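Local coordinates for protein alpha-rhamnosidase (Dictyoglomus thermophilum, PDB 6I60) that probably hydrolyses terminal non-reducing alpha-L-rhamnose residues in alpha-L-rhamnosides, acting as a glycoside hydrolase, at residues K152-K156 against K288-G292; F183-I189 against I238-N243; K242-V247 against W314-D318; D306-E310 against Y417-G421. One frame throughout, in Å; residues are numbered along the deposited sequence.

Interaction 1 of 4, residues K152-K156 against K288-G292; sequences KKEHK and KTTYG
Lys152 lays its side chain over one face of the Tyr291 ring, a cation-pi contact between the loop joining strands 150-151 and 157-160 and the beginning of strand 288-298. The lysine chain first passes Thr289, CG coming within 3.1 Å of Thr289 OG1, a hydroxyl that is itself hydrogen-bonded to the carbonyl of Met178. A bend at chi3 (56°) then turns CE over the tyrosine face, 3.8 Å from the centroid of the Tyr291 ring. NZ continues across, 4.2 Å from that centroid and only 6° off the ring normal, while its salt bridge goes to Glu325, so the carboxylate and the aromatic face probably both help to offset the charge of the ammonium. Further on, the loop comes back to the same tyrosine at the other end of its ring: CA of His155 lies 3.2 Å from Tyr291 OH, and the imidazole stacks on Phe262. A leucine in place of Tyr291 would probably leave the Lys152 ammonium without its aromatic face and the Lys156 amide without its acceptor. That amide meets the ring edge in plane, Lys156 N donating to Tyr291 OH at 2.8 Å with an N-H...O angle of 142°.

Interaction 2 of 4, residues F183-I189 against I238-N243; sequences FSISKKI and IRDGKN
Asn243 and Phe183 are joined through their backbones, Asn243 N donating to Phe183 O at 2.8 Å; the return bond from Phe183 N to Asn243 O is weak. A straighter bond follows at the end of the pairing, where Ile185 N reaches Gly241 O at 3.2 Å with an N-H...O angle of 166°, the donor lying in the carbonyl plane. Farther out, Lys188 NZ and Asp240 OD1 form a long salt bridge of 3.7 Å between exposed side chains. These bonds belong to the antiparallel pairing of strands 171-184 and 242-250: Phe183 and Asn243 make a hydrogen-bonded pair, Ser184 and Lys242 the non-hydrogen-bonded pair beside it. The side chains of Phe183 and Asn243 emerge on one face of the sheet, those of Ser184 and Lys242 on the other. With chi1 at 60°, CG of Phe183 stands between the backbone N and the carbonyl carbon, and the ring swings beneath its partner, placing Asn243 CB almost above the ring centre, 3.5 Å from the Phe183 centroid. The amide of Asn243 is tilted 66° to the ring. An alanine in place of Phe183 would lack the ring and would probably leave a gap beneath Asn243 CB. Beyond the ring edge, where Ile185 CD1 lies in plane, the isoleucines take over. Ile238 CG2 touches two of them, 3.8 Å from Ile185 CG1 and the same from Ile189 CG2, which approach it roughly at right angles, while Tyr273 and Val271 of strand 264-273 touch Ile185 and Ile189 respectively.

Interaction 3 of 4, residues K242-V247 against W314-D318; sequences KNAIGV and WNLPD
Pro317 presses its ring against the backbone of Lys242, its CB 3.2 Å from Lys242 O, and the CB atoms of the two residues meet at 3.8 Å. This is a packing contact with no hydrogen bond between the segments: loop 314-318 is laid along strand 242-247. The methyl of Ala244 points toward the loop and abuts its main chain, CB lying 3.5 Å from Leu316 C. At the other end the Trp314 indole points its six-membered ring at the strand. Its CH2 comes 3.6 Å from Gly246 CA, while Val247 N lies at the ring edge, near its plane. Trp314 gets there with chi1 at 71°, CG between its backbone N and carbonyl carbon. Asn315 folds back over one indole face, its CB above the centre of the ring system. The indole can come this near because Gly246 has no CB, which would run into Trp314 CH2 and Asn315 CB. At the exposed end Lys242 NZ stands 4.5 Å from Asp318 OD2, too far for a salt bridge. Strand 242-250 lies between strands 171-184 and 201-206; Trp314 and Asn315 also touch Tyr205 of the latter, and Arg180 of the former donates to Trp314 O.

Interaction 4 of 4, residues D306-E310 against Y417-G421; sequences DGRKE and YITKG
Glu310 and Lys420 close one side of this contact with a salt bridge, Lys420 NZ lying 2.7 Å from Glu310 OE2 and approaching from above the carboxylate plane. The glutamate reaches across because CG is anti to the backbone N (chi1 174°) and the chain stays extended beyond it. A backbone bond accompanies the bridge, Gly307 N donating to Ile418 O at 3.0 Å. Gly307 also lets Lys420 pass: the lysine CG runs 3.5 Å from Gly307 O, and a CB on the glycine would collide with it. On the other flank Ile418 fits beneath two polar side chains. Its CD1 touches the carboxyl carbon, 3.6 Å from Asp306 CG, and its CG2 lies under one face of the Arg308 guanidinium, 3.7 Å from Arg308 NE.

A second shell fixes those polar groups. Arg308 grips Asp306 side-on with NE and NH2, one nitrogen to each oxygen on its syn lone pair, and the NH2 to Asp306 OD1 bond is nearly straight at 175°. Lys309 NZ adds a further charge to OD1 from above the carboxylate plane, a network likely to stabilise the aspartate as its anion. Across the contact, Glu425 holds the turn after Ile418 by accepting from Lys420 N and Gly421 N. Asp306 OD2 takes the Arg308 backbone N at 2.9 Å, so Asp306 to Arg308 form an Asx turn at the end of strand 302-306, set just where that strand pairs in parallel with strand 414-418 through Asp306 and Ile418.

Overall arrangement
All four contacts lie on the same side of the chain's centre and reach a connected set of beta strands. Interactions 2 and 3 have centres about 12 Å apart, share Lys242 and Asn243, and use strand 242-250 in two ways, as partner of strand 171-184 and as support for loop 314-318. Interaction 1 lies about 17 Å from interaction 3 and 19 Å from interaction 4 between centres, touching the latter where Gly292 O meets Lys309 CB. Along the chain, interaction 2 is nested within the loop closed by interaction 1, whereas interaction 3 crosses both 1 and 4. Interaction 4 closes last and links the N-terminal and concanavalin-like family regions, illustrating how segments far apart in sequence join beta-rich parts of the chain.

Interaction 1 of 4, residues K152-K156 against K288-G292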
loop_
_atom_site.group_PDB
_atom_site.type_symbol
_atom_site.label_atom_id
_atom_site.label_comp_id
_atom_site.label_asym_id
_atom_site.label_seq_id
_atom_site.Cartn_x
_atom_site.Cartn_y
_atom_site.Cartn_z
ATOM N N LYS A 152 -27.620 -19.038 3.658
ATOM C CA LYS A 152 -28.268 -20.056 4.465
ATOM C C LYS A 152 -29.246 -19.402 5.438
ATOM O O LYS A 152 -29.195 -18.198 5.700
ATOM C CB LYS A 152 -27.235 -20.873 5.239
ATOM C CG LYS A 152 -26.542 -21.934 4.414
ATOM C CD LYS A 152 -25.517 -22.702 5.230
ATOM C CE LYS A 152 -26.142 -23.328 6.463
ATOM N NZ LYS A 152 -26.595 -24.721 6.201
ATOM N N LYS A 153 -30.146 -20.219 5.976
ATOM C CA LYS A 153 -31.129 -19.745 6.941
ATOM C C LYS A 153 -30.759 -20.078 8.380
ATOM O O LYS A 153 -31.035 -19.278 9.281
ATOM C CB LYS A 153 -32.509 -20.330 6.608
ATOM C CG LYS A 153 -33.547 -20.230 7.718
ATOM C CD LYS A 153 -34.856 -20.904 7.319
ATOM C CE LYS A 153 -34.621 -22.094 6.397
ATOM N NZ LYS A 153 -35.895 -22.676 5.893
ATOM N N GLU A 154 -30.118 -21.227 8.616
ATOM C CA GLU A 154 -29.758 -21.620 9.976
ATOM C C GLU A 154 -28.618 -20.760 10.513
ATOM O O GLU A 154 -28.776 -20.061 11.521
ATOM C CB GLU A 154 -29.389 -23.108 10.008
ATOM C CG GLU A 154 -28.394 -23.510 11.097
ATOM C CD GLU A 154 -29.046 -23.716 12.453
ATOM O OE1 GLU A 154 -28.388 -23.440 13.480
ATOM O OE2 GLU A 154 -30.213 -24.157 12.491
ATOM N N HIS A 155 -27.462 -20.798 9.846
ATOM C CA HIS A 155 -26.275 -20.045 10.244
ATOM C C HIS A 155 -25.826 -20.363 11.666
ATOM O O HIS A 155 -26.227 -19.682 12.616
ATOM C CB HIS A 155 -26.518 -18.540 10.102
ATOM C CG HIS A 155 -25.861 -17.937 8.901
ATOM N ND1 HIS A 155 -24.524 -18.119 8.616
ATOM C CD2 HIS A 155 -26.357 -17.164 7.906
ATOM C CE1 HIS A 155 -24.224 -17.480 7.500
ATOM N NE2 HIS A 155 -25.317 -16.893 7.049
ATOM N N LYS A 156 -24.988 -21.385 11.824
ATOM C CA LYS A 156 -24.380 -21.669 13.117
ATOM C C LYS A 156 -23.154 -20.784 13.314
ATOM O O LYS A 156 -22.349 -20.596 12.396
ATOM C CB LYS A 156 -23.998 -23.150 13.222
ATOM C CG LYS A 156 -23.479 -23.622 14.601
ATOM C CD LYS A 156 -23.991 -22.787 15.784
ATOM C CE LYS A 156 -24.210 -23.617 17.036
ATOM N NZ LYS A 156 -22.916 -24.019 17.670
ATOM N N LYS A 288 -28.306 -24.600 -4.013
ATOM C CA LYS A 288 -28.196 -25.465 -2.850
ATOM C C LYS A 288 -27.071 -24.978 -1.945
ATOM O O LYS A 288 -26.183 -24.231 -2.362
ATOM C CB LYS A 288 -27.954 -26.912 -3.277
ATOM C CG LYS A 288 -29.165 -27.573 -3.914
ATOM C CD LYS A 288 -30.427 -27.326 -3.101
ATOM C CE LYS A 288 -31.492 -28.367 -3.407
ATOM N NZ LYS A 288 -31.268 -29.634 -2.657
ATOM N N THR A 289 -27.120 -25.407 -0.686
ATOM C CA THR A 289 -26.155 -24.931 0.293
ATOM C C THR A 289 -26.018 -25.950 1.414
ATOM O O THR A 289 -26.941 -26.724 1.687
ATOM C CB THR A 289 -26.562 -23.564 0.856
ATOM O OG1 THR A 289 -25.528 -23.074 1.716
ATOM C CG2 THR A 289 -27.867 -23.669 1.630
ATOM N N THR A 290 -24.853 -25.937 2.060
ATOM C CA THR A 290 -24.536 -26.885 3.122
ATOM C C THR A 290 -23.308 -26.386 3.873
ATOM O O THR A 290 -22.659 -25.416 3.472
ATOM C CB THR A 290 -24.278 -28.287 2.569
ATOM O OG1 THR A 290 -23.678 -29.098 3.586
ATOM C CG2 THR A 290 -23.336 -28.210 1.388
ATOM N N TYR A 291 -22.997 -27.071 4.971
ATOM C CA TYR A 291 -21.774 -26.841 5.725
ATOM C C TYR A 291 -20.746 -27.897 5.344
ATOM O O TYR A 291 -21.092 -29.059 5.114
ATOM C CB TYR A 291 -22.036 -26.881 7.232
ATOM C CG TYR A 291 -22.519 -25.566 7.805
ATOM C CD1 TYR A 291 -22.158 -24.359 7.222
ATOM C CD2 TYR A 291 -23.338 -25.534 8.927
ATOM C CE1 TYR A 291 -22.598 -23.155 7.741
ATOM C CE2 TYR A 291 -23.783 -24.335 9.453
ATOM C CZ TYR A 291 -23.409 -23.150 8.857
ATOM O OH TYR A 291 -23.850 -21.957 9.381
ATOM N N GLY A 292 -19.482 -27.489 5.274
ATOM C CA GLY A 292 -18.433 -28.375 4.836
ATOM C C GLY A 292 -17.395 -28.654 5.901
ATOM O O GLY A 292 -17.696 -28.749 7.096
#

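Interaction 2 of 4, residues F183-I189 against I238-N243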
loop_
_atom_site.group_PDB
_atom_site.type_symbol
_atom_site.label_atom_id
_atom_site.label_comp_id
_atom_site.label_asym_id
_atom_site.label_seq_id
_atom_site.Cartn_x
_atom_site.Cartn_y
_atom_site.Cartn_z
ATOM N N PHE A 183 -25.761 -25.677 -14.041
ATOM C CA PHE A 183 -26.313 -25.161 -15.284
ATOM C C PHE A 183 -25.781 -25.993 -16.441
ATOM O O PHE A 183 -24.783 -26.707 -16.313
ATOM C CB PHE A 183 -25.984 -23.675 -15.486
ATOM C CG PHE A 183 -24.512 -23.373 -15.546
ATOM C CD1 PHE A 183 -23.770 -23.241 -14.383
ATOM C CD2 PHE A 183 -23.875 -23.204 -16.764
ATOM C CE1 PHE A 183 -22.417 -22.958 -14.433
ATOM C CE2 PHE A 183 -22.521 -22.916 -16.821
ATOM C CZ PHE A 183 -21.793 -22.794 -15.654
ATOM N N SER A 184 -26.463 -25.898 -17.580
ATOM C CA SER A 184 -26.150 -26.703 -18.751
ATOM C C SER A 184 -25.719 -25.812 -19.908
ATOM O O SER A 184 -26.237 -24.704 -20.081
ATOM C CB SER A 184 -27.353 -27.555 -19.168
ATOM O OG SER A 184 -27.361 -28.794 -18.479
ATOM N N ILE A 185 -24.766 -26.305 -20.697
ATOM C CA ILE A 185 -24.254 -25.606 -21.868
ATOM C C ILE A 185 -24.340 -26.543 -23.065
ATOM O O ILE A 185 -24.086 -27.747 -22.941
ATOM C CB ILE A 185 -22.802 -25.122 -21.656
ATOM C CG1 ILE A 185 -22.677 -24.344 -20.344
ATOM C CG2 ILE A 185 -22.342 -24.263 -22.823
ATOM C CD1 ILE A 185 -23.355 -22.989 -20.366
ATOM N N SER A 186 -24.709 -25.994 -24.223
ATOM C CA SER A 186 -24.803 -26.787 -25.444
ATOM C C SER A 186 -24.010 -26.143 -26.576
ATOM O O SER A 186 -22.992 -26.690 -27.014
ATOM C CB SER A 186 -26.267 -26.970 -25.851
ATOM O OG SER A 186 -27.032 -25.822 -25.529
ATOM N N LYS A 187 -24.470 -24.988 -27.057
ATOM C CA LYS A 187 -23.747 -24.252 -28.085
ATOM C C LYS A 187 -22.397 -23.780 -27.553
ATOM O O LYS A 187 -22.247 -23.468 -26.369
ATOM C CB LYS A 187 -24.570 -23.055 -28.561
ATOM N N LYS A 188 -21.405 -23.725 -28.441
ATOM C CA LYS A 188 -20.048 -23.455 -27.986
ATOM C C LYS A 188 -19.870 -21.991 -27.611
ATOM O O LYS A 188 -20.358 -21.087 -28.293
ATOM C CB LYS A 188 -19.013 -23.872 -29.035
ATOM C CG LYS A 188 -18.740 -25.390 -29.102
ATOM C CD LYS A 188 -18.909 -26.160 -27.761
ATOM C CE LYS A 188 -17.970 -25.746 -26.614
ATOM N NZ LYS A 188 -18.676 -25.944 -25.312
ATOM N N ILE A 189 -19.156 -21.775 -26.508
ATOM C CA ILE A 189 -19.044 -20.453 -25.915
ATOM C C ILE A 189 -18.053 -19.602 -26.701
ATOM O O ILE A 189 -17.151 -20.103 -27.378
ATOM C CB ILE A 189 -18.631 -20.557 -24.436
ATOM C CG1 ILE A 189 -17.360 -21.394 -24.308
ATOM C CG2 ILE A 189 -19.747 -21.168 -23.603
ATOM C CD1 ILE A 189 -16.462 -20.950 -23.194
ATOM N N ILE A 238 -15.598 -23.760 -18.979
ATOM C CA ILE A 238 -17.042 -23.948 -19.072
ATOM C C ILE A 238 -17.441 -25.400 -19.345
ATOM O O ILE A 238 -18.505 -25.836 -18.891
ATOM C CB ILE A 238 -17.604 -22.994 -20.143
ATOM C CG1 ILE A 238 -17.686 -21.571 -19.586
ATOM C CG2 ILE A 238 -18.976 -23.438 -20.639
ATOM C CD1 ILE A 238 -18.295 -21.489 -18.199
ATOM N N ARG A 239 -16.610 -26.162 -20.063
ATOM C CA ARG A 239 -16.911 -27.551 -20.410
ATOM C C ARG A 239 -18.133 -27.623 -21.322
ATOM O O ARG A 239 -18.632 -26.592 -21.785
ATOM C CB ARG A 239 -17.122 -28.399 -19.148
ATOM C CG ARG A 239 -16.692 -29.851 -19.261
ATOM C CD ARG A 239 -17.160 -30.648 -18.051
ATOM N NE ARG A 239 -16.501 -31.947 -17.955
ATOM C CZ ARG A 239 -15.247 -32.126 -17.547
ATOM N NH1 ARG A 239 -14.503 -31.086 -17.191
ATOM N NH2 ARG A 239 -14.735 -33.348 -17.495
ATOM N N ASP A 240 -18.622 -28.833 -21.592
ATOM C CA ASP A 240 -19.734 -28.996 -22.520
ATOM C C ASP A 240 -21.058 -29.184 -21.792
ATOM O O ASP A 240 -21.779 -28.210 -21.550
ATOM C CB ASP A 240 -19.482 -30.176 -23.459
ATOM C CG ASP A 240 -20.360 -30.133 -24.695
ATOM O OD1 ASP A 240 -20.725 -29.020 -25.131
ATOM O OD2 ASP A 240 -20.689 -31.211 -25.230
ATOM N N GLY A 241 -21.384 -30.427 -21.441
ATOM C CA GLY A 241 -22.693 -30.767 -20.911
ATOM C C GLY A 241 -23.059 -30.128 -19.586
ATOM O O GLY A 241 -23.384 -28.939 -19.528
ATOM N N LYS A 242 -23.031 -30.914 -18.513
ATOM C CA LYS A 242 -23.398 -30.408 -17.199
ATOM C C LYS A 242 -22.267 -29.571 -16.616
ATOM O O LYS A 242 -21.084 -29.876 -16.803
ATOM C CB LYS A 242 -23.741 -31.561 -16.256
ATOM C CG LYS A 242 -25.227 -31.687 -15.950
ATOM C CD LYS A 242 -25.466 -32.034 -14.489
ATOM C CE LYS A 242 -26.533 -33.108 -14.341
ATOM N NZ LYS A 242 -26.579 -33.666 -12.960
ATOM N N ASN A 243 -22.636 -28.505 -15.912
ATOM C CA ASN A 243 -21.678 -27.596 -15.307
ATOM C C ASN A 243 -22.007 -27.408 -13.835
ATOM O O ASN A 243 -23.142 -27.617 -13.396
ATOM C CB ASN A 243 -21.668 -26.236 -16.006
ATOM C CG ASN A 243 -20.902 -26.258 -17.304
ATOM O OD1 ASN A 243 -20.823 -27.286 -17.976
ATOM N ND2 ASN A 243 -20.329 -25.119 -17.669
#

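Interaction 3 of 4, residues K242-V247 against W314-D318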
loop_
_atom_site.group_PDB
_atom_site.type_symbol
_atom_site.label_atom_id
_atom_site.label_comp_id
_atom_site.label_asym_id
_atom_site.label_seq_id
_atom_site.Cartn_x
_atom_site.Cartn_y
_atom_site.Cartn_z
ATOM N N LYS A 242 -23.031 -30.914 -18.513
ATOM C CA LYS A 242 -23.398 -30.408 -17.199
ATOM C C LYS A 242 -22.267 -29.571 -16.616
ATOM O O LYS A 242 -21.084 -29.876 -16.803
ATOM C CB LYS A 242 -23.741 -31.561 -16.256
ATOM C CG LYS A 242 -25.227 -31.687 -15.950
ATOM C CD LYS A 242 -25.466 -32.034 -14.489
ATOM C CE LYS A 242 -26.533 -33.108 -14.341
ATOM N NZ LYS A 242 -26.579 -33.666 -12.960
ATOM N N ASN A 243 -22.636 -28.505 -15.912
ATOM C CA ASN A 243 -21.678 -27.596 -15.307
ATOM C C ASN A 243 -22.007 -27.408 -13.835
ATOM O O ASN A 243 -23.142 -27.617 -13.396
ATOM C CB ASN A 243 -21.668 -26.236 -16.006
ATOM C CG ASN A 243 -20.902 -26.258 -17.304
ATOM O OD1 ASN A 243 -20.823 -27.286 -17.976
ATOM N ND2 ASN A 243 -20.329 -25.119 -17.669
ATOM N N ALA A 244 -20.997 -26.996 -13.075
ATOM C CA ALA A 244 -21.156 -26.778 -11.647
ATOM C C ALA A 244 -20.272 -25.617 -11.218
ATOM O O ALA A 244 -19.159 -25.453 -11.724
ATOM C CB ALA A 244 -20.806 -28.036 -10.844
ATOM N N ILE A 245 -20.778 -24.817 -10.285
ATOM C CA ILE A 245 -20.018 -23.724 -9.697
ATOM C C ILE A 245 -19.975 -23.926 -8.188
ATOM O O ILE A 245 -20.893 -24.501 -7.592
ATOM C CB ILE A 245 -20.615 -22.347 -10.057
ATOM C CG1 ILE A 245 -22.130 -22.366 -9.896
ATOM C CG2 ILE A 245 -20.272 -21.977 -11.485
ATOM C CD1 ILE A 245 -22.596 -21.970 -8.532
ATOM N N GLY A 246 -18.899 -23.446 -7.569
ATOM C CA GLY A 246 -18.727 -23.599 -6.138
ATOM C C GLY A 246 -18.235 -22.346 -5.446
ATOM O O GLY A 246 -17.229 -21.757 -5.855
ATOM N N VAL A 247 -18.939 -21.921 -4.399
ATOM C CA VAL A 247 -18.564 -20.747 -3.617
ATOM C C VAL A 247 -18.659 -21.108 -2.141
ATOM O O VAL A 247 -19.720 -21.536 -1.672
ATOM C CB VAL A 247 -19.453 -19.531 -3.925
ATOM C CG1 VAL A 247 -18.978 -18.325 -3.129
ATOM C CG2 VAL A 247 -19.455 -19.225 -5.414
ATOM N N TRP A 314 -17.964 -32.002 -4.337
ATOM C CA TRP A 314 -19.114 -31.118 -4.194
ATOM C C TRP A 314 -19.228 -30.081 -5.305
ATOM O O TRP A 314 -20.320 -29.539 -5.509
ATOM C CB TRP A 314 -19.058 -30.407 -2.841
ATOM C CG TRP A 314 -17.985 -29.367 -2.756
ATOM C CD1 TRP A 314 -16.657 -29.576 -2.520
ATOM C CD2 TRP A 314 -18.149 -27.951 -2.904
ATOM N NE1 TRP A 314 -15.984 -28.379 -2.513
ATOM C CE2 TRP A 314 -16.877 -27.365 -2.747
ATOM C CE3 TRP A 314 -19.247 -27.124 -3.157
ATOM C CZ2 TRP A 314 -16.672 -25.990 -2.833
ATOM C CZ3 TRP A 314 -19.043 -25.759 -3.242
ATOM C CH2 TRP A 314 -17.765 -25.205 -3.081
ATOM N N ASN A 315 -18.147 -29.786 -6.025
ATOM C CA ASN A 315 -18.190 -28.714 -7.015
ATOM C C ASN A 315 -17.855 -29.209 -8.418
ATOM O O ASN A 315 -17.045 -28.594 -9.119
ATOM C CB ASN A 315 -17.232 -27.586 -6.615
ATOM C CG ASN A 315 -15.844 -28.093 -6.263
ATOM O OD1 ASN A 315 -15.513 -29.255 -6.502
ATOM N ND2 ASN A 315 -15.021 -27.218 -5.694
ATOM N N LEU A 316 -18.472 -30.309 -8.838
ATOM C CA LEU A 316 -18.224 -30.907 -10.142
ATOM C C LEU A 316 -19.556 -31.296 -10.780
ATOM O O LEU A 316 -20.526 -31.564 -10.066
ATOM C CB LEU A 316 -17.303 -32.134 -10.043
ATOM C CG LEU A 316 -15.978 -31.868 -9.327
ATOM C CD1 LEU A 316 -16.116 -32.219 -7.881
ATOM C CD2 LEU A 316 -14.820 -32.629 -9.950
ATOM N N PRO A 317 -19.618 -31.322 -12.130
ATOM C CA PRO A 317 -20.914 -31.459 -12.822
ATOM C C PRO A 317 -21.812 -32.573 -12.306
ATOM O O PRO A 317 -22.881 -32.305 -11.750
ATOM C CB PRO A 317 -20.497 -31.725 -14.273
ATOM C CG PRO A 317 -19.192 -31.029 -14.414
ATOM C CD PRO A 317 -18.504 -31.145 -13.080
ATOM N N ASP A 318 -21.397 -33.823 -12.489
ATOM C CA ASP A 318 -22.210 -34.968 -12.086
ATOM C C ASP A 318 -22.074 -35.159 -10.581
ATOM O O ASP A 318 -21.189 -35.865 -10.096
ATOM C CB ASP A 318 -21.794 -36.216 -12.854
ATOM C CG ASP A 318 -22.077 -36.103 -14.339
ATOM O OD1 ASP A 318 -21.110 -36.034 -15.128
ATOM O OD2 ASP A 318 -23.268 -36.075 -14.716
#

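Interaction 4 of 4, residues D306-E310 against Y417-G421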
loop_
_atom_site.group_PDB
_atom_site.type_symbol
_atom_site.label_atom_id
_atom_site.label_comp_id
_atom_site.label_asym_id
_atom_site.label_seq_id
_atom_site.Cartn_x
_atom_site.Cartn_y
_atom_site.Cartn_z
ATOM N N ASP A 306 -12.009 -29.538 9.437
ATOM C CA ASP A 306 -12.271 -30.930 9.797
ATOM C C ASP A 306 -12.384 -31.734 8.506
ATOM O O ASP A 306 -13.395 -31.660 7.803
ATOM C CB ASP A 306 -13.532 -31.048 10.645
ATOM C CG ASP A 306 -13.681 -32.418 11.283
ATOM O OD1 ASP A 306 -14.276 -32.506 12.379
ATOM O OD2 ASP A 306 -13.204 -33.407 10.687
ATOM N N GLY A 307 -11.340 -32.506 8.197
ATOM C CA GLY A 307 -11.332 -33.292 6.976
ATOM C C GLY A 307 -12.360 -34.403 6.948
ATOM O O GLY A 307 -12.686 -34.906 5.867
ATOM N N ARG A 308 -12.878 -34.800 8.110
ATOM C CA ARG A 308 -13.898 -35.841 8.139
ATOM C C ARG A 308 -15.225 -35.344 7.579
ATOM O O ARG A 308 -15.953 -36.114 6.941
ATOM C CB ARG A 308 -14.071 -36.361 9.566
ATOM C CG ARG A 308 -12.805 -36.967 10.157
ATOM C CD ARG A 308 -12.924 -37.148 11.661
ATOM N NE ARG A 308 -13.411 -35.938 12.318
ATOM C CZ ARG A 308 -13.779 -35.877 13.593
ATOM N NH1 ARG A 308 -13.718 -36.961 14.356
ATOM N NH2 ARG A 308 -14.210 -34.732 14.108
ATOM N N LYS A 309 -15.554 -34.069 7.794
ATOM C CA LYS A 309 -16.783 -33.465 7.275
ATOM C C LYS A 309 -16.583 -32.834 5.905
ATOM O O LYS A 309 -17.177 -31.795 5.598
ATOM C CB LYS A 309 -17.310 -32.434 8.270
ATOM C CG LYS A 309 -17.400 -32.927 9.706
ATOM C CD LYS A 309 -18.132 -31.921 10.586
ATOM C CE LYS A 309 -18.033 -32.287 12.060
ATOM N NZ LYS A 309 -16.920 -31.566 12.742
ATOM N N GLU A 310 -15.760 -33.440 5.055
ATOM C CA GLU A 310 -15.431 -32.890 3.744
ATOM C C GLU A 310 -16.275 -33.589 2.684
ATOM O O GLU A 310 -16.064 -34.771 2.392
ATOM C CB GLU A 310 -13.942 -33.050 3.451
ATOM C CG GLU A 310 -13.545 -32.630 2.052
ATOM C CD GLU A 310 -12.056 -32.397 1.921
ATOM O OE1 GLU A 310 -11.468 -31.768 2.827
ATOM O OE2 GLU A 310 -11.469 -32.845 0.915
ATOM N N TYR A 417 -6.384 -28.579 12.120
ATOM C CA TYR A 417 -6.729 -29.467 11.016
ATOM C C TYR A 417 -6.911 -30.876 11.556
ATOM O O TYR A 417 -6.009 -31.414 12.208
ATOM C CB TYR A 417 -5.652 -29.445 9.930
ATOM C CG TYR A 417 -5.873 -30.458 8.830
ATOM C CD1 TYR A 417 -6.846 -30.258 7.859
ATOM C CD2 TYR A 417 -5.106 -31.614 8.761
ATOM C CE1 TYR A 417 -7.047 -31.182 6.850
ATOM C CE2 TYR A 417 -5.301 -32.542 7.757
ATOM C CZ TYR A 417 -6.272 -32.322 6.804
ATOM O OH TYR A 417 -6.465 -33.246 5.804
ATOM N N ILE A 418 -8.071 -31.470 11.287
ATOM C CA ILE A 418 -8.371 -32.840 11.684
ATOM C C ILE A 418 -8.196 -33.730 10.463
ATOM O O ILE A 418 -8.864 -33.535 9.440
ATOM C CB ILE A 418 -9.788 -32.962 12.265
ATOM C CG1 ILE A 418 -9.932 -32.070 13.499
ATOM C CG2 ILE A 418 -10.095 -34.406 12.622
ATOM C CD1 ILE A 418 -11.078 -31.091 13.410
ATOM N N THR A 419 -7.304 -34.711 10.572
ATOM C CA THR A 419 -6.905 -35.506 9.422
ATOM C C THR A 419 -8.032 -36.433 8.967
ATOM O O THR A 419 -8.972 -36.734 9.709
ATOM C CB THR A 419 -5.660 -36.330 9.750
ATOM O OG1 THR A 419 -6.010 -37.393 10.645
ATOM C CG2 THR A 419 -4.596 -35.455 10.403
ATOM N N LYS A 420 -7.921 -36.887 7.717
ATOM C CA LYS A 420 -8.849 -37.856 7.149
ATOM C C LYS A 420 -8.286 -39.270 7.101
ATOM O O LYS A 420 -9.066 -40.226 7.035
ATOM C CB LYS A 420 -9.261 -37.439 5.733
ATOM C CG LYS A 420 -9.338 -35.939 5.526
ATOM C CD LYS A 420 -8.869 -35.552 4.132
ATOM C CE LYS A 420 -9.379 -34.174 3.743
ATOM N NZ LYS A 420 -9.505 -34.038 2.267
ATOM N N GLY A 421 -6.962 -39.421 7.120
ATOM C CA GLY A 421 -6.336 -40.731 7.121
ATOM C C GLY A 421 -6.153 -41.339 5.746
ATOM O O GLY A 421 -6.329 -42.549 5.568
#